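Tannase (Fusobacterium nucleatum subsp. nucleatum ATCC 25586, PDB 6YQ4) probably hydrolyses the ester bonds of gallotannins as a serine hydrolase of the alpha/beta-hydrolase clan, detoxifying these plant polyphenols for the bacterium. Local coordinates at residues A[214-224]-A[265-275]. Sequence-based numbering, arbitrary orientation.
Sequences NADSAYEWMYN and SNKLKTLFPIY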
ATOM      1  N   ASN A 214      -4.649   8.085 -11.527  1.00 23.96           N
ATOM      2  CA  ASN A 214      -3.586   8.218 -12.529  1.00 28.09           C
ATOM      3  C   ASN A 214      -2.896   6.902 -12.866  1.00 29.03           C
ATOM      4  O   ASN A 214      -1.995   6.891 -13.716  1.00 32.00           O
ATOM      5  CB  ASN A 214      -2.526   9.242 -12.098  1.00 20.13           C
ATOM      6  CG  ASN A 214      -3.096  10.641 -11.951  1.00 27.36           C
ATOM      7  OD1 ASN A 214      -3.516  11.251 -12.933  1.00 30.47           O
ATOM      8  ND2 ASN A 214      -3.129  11.152 -10.716  1.00 20.61           N
ATOM      9  N   ALA A 215      -3.284   5.792 -12.246  1.00 27.13           N
ATOM     10  CA  ALA A 215      -2.570   4.545 -12.504  1.00 22.64           C
ATOM     11  C   ALA A 215      -2.910   3.894 -13.852  1.00 24.64           C
ATOM     12  O   ALA A 215      -2.152   3.021 -14.298  1.00 22.90           O
ATOM     13  CB  ALA A 215      -2.823   3.569 -11.365  1.00 18.31           C
ATOM     14  N   ASP A 216      -3.999   4.303 -14.522  1.00 20.29           N
ATOM     15  CA  ASP A 216      -4.315   3.764 -15.851  1.00 22.72           C
ATOM     16  C   ASP A 216      -3.377   4.291 -16.938  1.00 27.90           C
ATOM     17  O   ASP A 216      -2.895   3.521 -17.779  1.00 28.24           O
ATOM     18  CB  ASP A 216      -5.759   4.091 -16.222  1.00 27.65           C
ATOM     19  CG  ASP A 216      -6.754   3.197 -15.518  1.00 40.66           C
ATOM     20  OD1 ASP A 216      -6.480   1.974 -15.397  1.00 37.21           O
ATOM     21  OD2 ASP A 216      -7.803   3.725 -15.083  1.00 41.57           O
ATOM     22  N   SER A 217      -3.179   5.615 -16.999  1.00 21.85           N
ATOM     23  CA  SER A 217      -2.257   6.176 -17.983  1.00 28.67           C
ATOM     24  C   SER A 217      -0.833   5.702 -17.737  1.00 27.82           C
ATOM     25  O   SER A 217      -0.089   5.423 -18.685  1.00 32.08           O
ATOM     26  CB  SER A 217      -2.314   7.705 -17.962  1.00 29.36           C
ATOM     27  OG  SER A 217      -1.992   8.197 -16.668  1.00 31.73           O
ATOM     28  N   ALA A 218      -0.430   5.615 -16.472  1.00 21.02           N
ATOM     29  CA  ALA A 218       0.924   5.172 -16.182  1.00 25.93           C
ATOM     30  C   ALA A 218       1.121   3.730 -16.615  1.00 24.90           C
ATOM     31  O   ALA A 218       2.189   3.365 -17.129  1.00 25.50           O
ATOM     32  CB  ALA A 218       1.233   5.353 -14.695  1.00 21.48           C
ATOM     33  N   TYR A 219       0.091   2.900 -16.448  1.00 25.51           N
ATOM     34  CA  TYR A 219       0.215   1.483 -16.790  1.00 20.71           C
ATOM     35  C   TYR A 219       0.326   1.279 -18.297  1.00 21.77           C
ATOM     36  O   TYR A 219       1.048   0.389 -18.754  1.00 28.73           O
ATOM     37  CB  TYR A 219      -0.978   0.719 -16.230  1.00 20.42           C
ATOM     38  CG  TYR A 219      -0.780  -0.783 -16.126  1.00 23.41           C
ATOM     39  CD1 TYR A 219      -1.159  -1.618 -17.168  1.00 21.24           C
ATOM     40  CD2 TYR A 219      -0.185  -1.353 -15.010  1.00 19.72           C
ATOM     41  CE1 TYR A 219      -0.987  -3.005 -17.080  1.00 21.39           C
ATOM     42  CE2 TYR A 219      -0.007  -2.734 -14.906  1.00 32.49           C
ATOM     43  CZ  TYR A 219      -0.420  -3.556 -15.954  1.00 34.07           C
ATOM     44  OH  TYR A 219      -0.259  -4.925 -15.889  1.00 31.93           O
ATOM     45  N   GLU A 220      -0.349   2.112 -19.078  1.00 22.42           N
ATOM     46  CA  GLU A 220      -0.267   2.030 -20.525  1.00 23.59           C
ATOM     47  C   GLU A 220       0.970   2.725 -21.076  1.00 34.10           C
ATOM     48  O   GLU A 220       1.517   2.293 -22.089  1.00 36.55           O
ATOM     49  CB  GLU A 220      -1.546   2.619 -21.121  1.00 26.28           C
ATOM     50  CG  GLU A 220      -2.779   1.783 -20.762  1.00 24.77           C
ATOM     51  CD  GLU A 220      -2.525   0.291 -20.955  1.00 30.31           C
ATOM     52  OE1 GLU A 220      -2.936  -0.501 -20.087  1.00 27.48           O
ATOM     53  OE2 GLU A 220      -1.913  -0.096 -21.983  1.00 39.23           O
ATOM     54  N   TRP A 221       1.414   3.809 -20.442  1.00 36.49           N
ATOM     55  CA  TRP A 221       2.727   4.351 -20.758  1.00 35.65           C
ATOM     56  C   TRP A 221       3.803   3.269 -20.658  1.00 31.76           C
ATOM     57  O   TRP A 221       4.559   3.038 -21.607  1.00 31.32           O
ATOM     58  CB  TRP A 221       3.036   5.525 -19.832  1.00 38.61           C
ATOM     59  CG  TRP A 221       4.407   6.031 -20.034  1.00 30.73           C
ATOM     60  CD1 TRP A 221       4.868   6.749 -21.091  1.00 31.27           C
ATOM     61  CD2 TRP A 221       5.517   5.825 -19.166  1.00 28.10           C
ATOM     62  NE1 TRP A 221       6.210   7.012 -20.939  1.00 25.38           N
ATOM     63  CE2 TRP A 221       6.634   6.448 -19.765  1.00 24.43           C
ATOM     64  CE3 TRP A 221       5.687   5.147 -17.958  1.00 22.53           C
ATOM     65  CZ2 TRP A 221       7.892   6.439 -19.177  1.00 24.44           C
ATOM     66  CZ3 TRP A 221       6.943   5.144 -17.379  1.00 32.73           C
ATOM     67  CH2 TRP A 221       8.027   5.788 -17.986  1.00 30.24           C
ATOM     68  N   MET A 222       3.849   2.559 -19.533  1.00 23.00           N
ATOM     69  CA  MET A 222       4.783   1.444 -19.399  1.00 25.98           C
ATOM     70  C   MET A 222       4.509   0.314 -20.403  1.00 32.27           C
ATOM     71  O   MET A 222       5.424  -0.150 -21.091  1.00 39.75           O
ATOM     72  CB  MET A 222       4.740   0.915 -17.974  1.00 28.73           C
ATOM     73  CG  MET A 222       6.010   0.198 -17.577  1.00 39.84           C
ATOM     74  SD  MET A 222       6.482   0.447 -15.865  1.00 41.10           S
ATOM     75  CE  MET A 222       6.560   2.208 -15.873  1.00 49.62           C
ATOM     76  N   TYR A 223       3.264  -0.158 -20.509  1.00 32.61           N
ATOM     77  CA  TYR A 223       3.021  -1.458 -21.126  1.00 24.41           C
ATOM     78  C   TYR A 223       2.303  -1.397 -22.478  1.00 32.62           C
ATOM     79  O   TYR A 223       1.837  -2.431 -22.971  1.00 37.53           O
ATOM     80  CB  TYR A 223       2.261  -2.349 -20.140  1.00 23.62           C
ATOM     81  CG  TYR A 223       3.115  -2.733 -18.973  1.00 24.07           C
ATOM     82  CD1 TYR A 223       2.866  -2.216 -17.710  1.00 21.76           C
ATOM     83  CD2 TYR A 223       4.214  -3.576 -19.137  1.00 28.07           C
ATOM     84  CE1 TYR A 223       3.676  -2.533 -16.634  1.00 22.18           C
ATOM     85  CE2 TYR A 223       5.051  -3.886 -18.046  1.00 30.02           C
ATOM     86  CZ  TYR A 223       4.764  -3.360 -16.808  1.00 21.72           C
ATOM     87  OH  TYR A 223       5.550  -3.663 -15.725  1.00 30.95           O
ATOM     88  N   ASN A 224       2.205  -0.224 -23.093  1.00 32.98           N
ATOM     89  CA  ASN A 224       1.683  -0.144 -24.449  1.00 37.91           C
ATOM     90  C   ASN A 224       2.519  -1.005 -25.392  1.00 41.02           C
ATOM     91  O   ASN A 224       3.753  -0.997 -25.344  1.00 40.44           O
ATOM     92  CB  ASN A 224       1.693   1.308 -24.925  1.00 41.96           C
ATOM     93  CG  ASN A 224       1.034   1.485 -26.261  1.00 37.99           C
ATOM     94  OD1 ASN A 224       1.687   1.826 -27.243  1.00 44.05           O
ATOM     95  ND2 ASN A 224      -0.272   1.272 -26.309  1.00 29.29           N
ATOM     96  N   SER A 265      -5.479   1.546 -24.956  1.00 28.30           N
ATOM     97  CA  SER A 265      -4.135   1.641 -24.426  1.00 31.21           C
ATOM     98  C   SER A 265      -3.324   2.708 -25.171  1.00 30.73           C
ATOM     99  O   SER A 265      -2.584   3.470 -24.546  1.00 28.02           O
ATOM    100  CB  SER A 265      -3.468   0.269 -24.482  1.00 30.01           C
ATOM    101  OG  SER A 265      -2.062   0.373 -24.629  1.00 28.27           O
ATOM    102  N   ASN A 266      -3.480   2.814 -26.491  1.00 35.64           N
ATOM    103  CA  ASN A 266      -2.869   3.928 -27.219  1.00 35.99           C
ATOM    104  C   ASN A 266      -3.277   5.272 -26.614  1.00 41.62           C
ATOM    105  O   ASN A 266      -2.426   6.124 -26.326  1.00 41.55           O
ATOM    106  CB  ASN A 266      -3.255   3.881 -28.703  1.00 30.45           C
ATOM    107  CG  ASN A 266      -2.629   2.701 -29.437  1.00 30.76           C
ATOM    108  OD1 ASN A 266      -1.777   1.998 -28.895  1.00 43.04           O
ATOM    109  ND2 ASN A 266      -3.035   2.490 -30.677  1.00 32.67           N
ATOM    110  N   LYS A 267      -4.579   5.470 -26.396  1.00 34.94           N
ATOM    111  CA  LYS A 267      -5.058   6.757 -25.906  1.00 35.18           C
ATOM    112  C   LYS A 267      -4.602   7.011 -24.476  1.00 37.10           C
ATOM    113  O   LYS A 267      -4.191   8.129 -24.145  1.00 43.93           O
ATOM    114  CB  LYS A 267      -6.582   6.818 -26.023  1.00 46.09           C
ATOM    115  CG  LYS A 267      -7.235   8.204 -25.894  1.00 59.54           C
ATOM    116  CD  LYS A 267      -6.617   9.283 -26.795  1.00 66.00           C
ATOM    117  CE  LYS A 267      -7.108   9.212 -28.235  1.00 74.65           C
ATOM    118  NZ  LYS A 267      -6.286  10.101 -29.121  1.00 81.30           N
ATOM    119  N   LEU A 268      -4.636   5.982 -23.621  1.00 33.71           N
ATOM    120  CA  LEU A 268      -4.212   6.155 -22.233  1.00 29.23           C
ATOM    121  C   LEU A 268      -2.738   6.532 -22.127  1.00 30.73           C
ATOM    122  O   LEU A 268      -2.366   7.352 -21.276  1.00 28.23           O
ATOM    123  CB  LEU A 268      -4.467   4.884 -21.438  1.00 25.49           C
ATOM    124  CG  LEU A 268      -5.900   4.692 -20.972  1.00 29.92           C
ATOM    125  CD1 LEU A 268      -6.138   3.261 -20.452  1.00 27.13           C
ATOM    126  CD2 LEU A 268      -6.229   5.742 -19.945  1.00 25.58           C
ATOM    127  N   LYS A 269      -1.882   5.918 -22.955  1.00 29.57           N
ATOM    128  CA  LYS A 269      -0.459   6.262 -22.934  1.00 28.08           C
ATOM    129  C   LYS A 269      -0.261   7.738 -23.216  1.00 26.93           C
ATOM    130  O   LYS A 269       0.433   8.439 -22.474  1.00 30.59           O
ATOM    131  CB  LYS A 269       0.311   5.438 -23.959  1.00 24.95           C
ATOM    132  CG  LYS A 269       1.803   5.725 -23.905  1.00 25.46           C
ATOM    133  CD  LYS A 269       2.553   5.138 -25.074  1.00 26.94           C
ATOM    134  CE  LYS A 269       4.049   5.131 -24.816  1.00 27.34           C
ATOM    135  NZ  LYS A 269       4.868   4.596 -25.971  1.00 31.76           N
ATOM    136  N   THR A 270      -0.872   8.218 -24.295  1.00 27.55           N
ATOM    137  CA  THR A 270      -0.917   9.612 -24.710  1.00 31.10           C
ATOM    138  C   THR A 270      -1.151  10.590 -23.560  1.00 33.54           C
ATOM    139  O   THR A 270      -0.638  11.710 -23.597  1.00 37.06           O
ATOM    140  CB  THR A 270      -2.002   9.742 -25.783  1.00 31.52           C
ATOM    141  OG1 THR A 270      -1.468   9.317 -27.038  1.00 43.19           O
ATOM    142  CG2 THR A 270      -2.523  11.139 -25.914  1.00 33.65           C
ATOM    143  N   LEU A 271      -1.889  10.159 -22.522  1.00 37.74           N
ATOM    144  CA  LEU A 271      -2.327  11.019 -21.422  1.00 35.65           C
ATOM    145  C   LEU A 271      -1.344  11.103 -20.250  1.00 33.90           C
ATOM    146  O   LEU A 271      -1.463  12.020 -19.429  1.00 33.94           O
ATOM    147  CB  LEU A 271      -3.674  10.529 -20.891  1.00 39.17           C
ATOM    148  CG  LEU A 271      -4.938  11.115 -21.539  1.00 44.64           C
ATOM    149  CD1 LEU A 271      -4.930  10.977 -23.048  1.00 46.72           C
ATOM    150  CD2 LEU A 271      -6.153  10.449 -20.963  1.00 41.33           C
ATOM    151  N   PHE A 272      -0.399  10.179 -20.131  1.00 24.20           N
ATOM    152  CA  PHE A 272       0.498  10.195 -18.977  1.00 28.09           C
ATOM    153  C   PHE A 272       1.488  11.375 -18.965  1.00 31.33           C
ATOM    154  O   PHE A 272       1.697  11.971 -17.901  1.00 32.32           O
ATOM    155  CB  PHE A 272       1.257   8.872 -18.902  1.00 25.93           C
ATOM    156  CG  PHE A 272       2.092   8.715 -17.656  1.00 24.69           C
ATOM    157  CD1 PHE A 272       1.497   8.709 -16.391  1.00 19.56           C
ATOM    158  CD2 PHE A 272       3.483   8.575 -17.749  1.00 21.36           C
ATOM    159  CE1 PHE A 272       2.279   8.556 -15.237  1.00 18.79           C
ATOM    160  CE2 PHE A 272       4.262   8.415 -16.604  1.00 20.44           C
ATOM    161  CZ  PHE A 272       3.657   8.407 -15.347  1.00 19.24           C
ATOM    162  N   PRO A 273       2.110  11.752 -20.097  1.00 26.03           N
ATOM    163  CA  PRO A 273       3.034  12.901 -20.060  1.00 31.82           C
ATOM    164  C   PRO A 273       2.399  14.198 -19.588  1.00 35.43           C
ATOM    165  O   PRO A 273       3.065  14.986 -18.903  1.00 37.04           O
ATOM    166  CB  PRO A 273       3.521  13.003 -21.514  1.00 33.03           C
ATOM    167  CG  PRO A 273       3.414  11.606 -22.037  1.00 28.70           C
ATOM    168  CD  PRO A 273       2.127  11.104 -21.427  1.00 28.97           C
ATOM    169  N   ILE A 274       1.141  14.459 -19.948  1.00 35.73           N
ATOM    170  CA  ILE A 274       0.483  15.662 -19.453  1.00 35.67           C
ATOM    171  C   ILE A 274       0.403  15.615 -17.936  1.00 32.43           C
ATOM    172  O   ILE A 274       0.569  16.637 -17.255  1.00 35.56           O
ATOM    173  CB  ILE A 274      -0.914  15.833 -20.082  1.00 43.20           C
ATOM    174  CG1 ILE A 274      -0.963  15.279 -21.523  1.00 47.73           C
ATOM    175  CG2 ILE A 274      -1.319  17.297 -20.024  1.00 35.43           C
ATOM    176  CD1 ILE A 274      -2.369  15.261 -22.189  1.00 39.33           C
ATOM    177  N   TYR A 275       0.177  14.427 -17.375  1.00 27.13           N
ATOM    178  CA  TYR A 275       0.029  14.348 -15.929  1.00 27.96           C
ATOM    179  C   TYR A 275       1.383  14.403 -15.239  1.00 29.24           C
ATOM    180  O   TYR A 275       1.586  15.199 -14.318  1.00 24.04           O
ATOM    181  CB  TYR A 275      -0.724  13.090 -15.516  1.00 22.74           C
ATOM    182  CG  TYR A 275      -0.562  12.800 -14.026  1.00 31.48           C
ATOM    183  CD1 TYR A 275      -1.111  13.657 -13.056  1.00 27.58           C
ATOM    184  CD2 TYR A 275       0.169  11.689 -13.585  1.00 23.52           C
ATOM    185  CE1 TYR A 275      -0.962  13.395 -11.696  1.00 20.39           C
ATOM    186  CE2 TYR A 275       0.336  11.425 -12.236  1.00 18.73           C
ATOM    187  CZ  TYR A 275      -0.229  12.269 -11.296  1.00 29.14           C
ATOM    188  OH  TYR A 275      -0.027  11.990  -9.963  1.00 22.31           O
TER
HETATM  189  O   HOH W   1       5.085   2.206 -24.145  1.00 27.93           O
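The amide of Asn214 lies flat on one face of the Tyr275 ring, the two planes 13° apart and Asn214 CG 3.3 Å above the ring's centre. Asn211 fixes both partners, accepting from Asn214 ND2 and donating to Tyr275 OH. One face of the Phe272 ring takes Ala218 CA, 3.9 Å from the ring centroid in a CH-pi contact, while Ser217 OG sits at the ring edge. Phe272 gets there with CG anti to its backbone N, which lays the ring against Ala218 and Trp221. Its CD2 lies over a face of the indole, 3.5 Å from Trp221 CG, but the rings meet obliquely, at 32°. Trp221 NE1 donates to Gly295 O. Both helices, 212-223 and 259-279, lie far from the magnesium site; the first follows core strand 202-206 of the alpha/beta-hydrolase fold, and the second packs across it at -109°, 7.2 Å between the segment axes. Ser217 CB rests against Leu268 O, 3.3 Å away. Farther along, Ser265 OG donates to Glu220 OE2 (2.7 Å), from the anti side and tilted out of the carboxylate plane; the same oxygen also forms a salt bridge with Arg349. The Ser265 hydroxyl accepts from Asn224 ND2, whose amide group also donates, nearly straight, to Asn266 OD1. Alongside, the extended Lys269 chain rests its CG on Trp221 CA, and a water links its NZ, weakly, to Trp221 O.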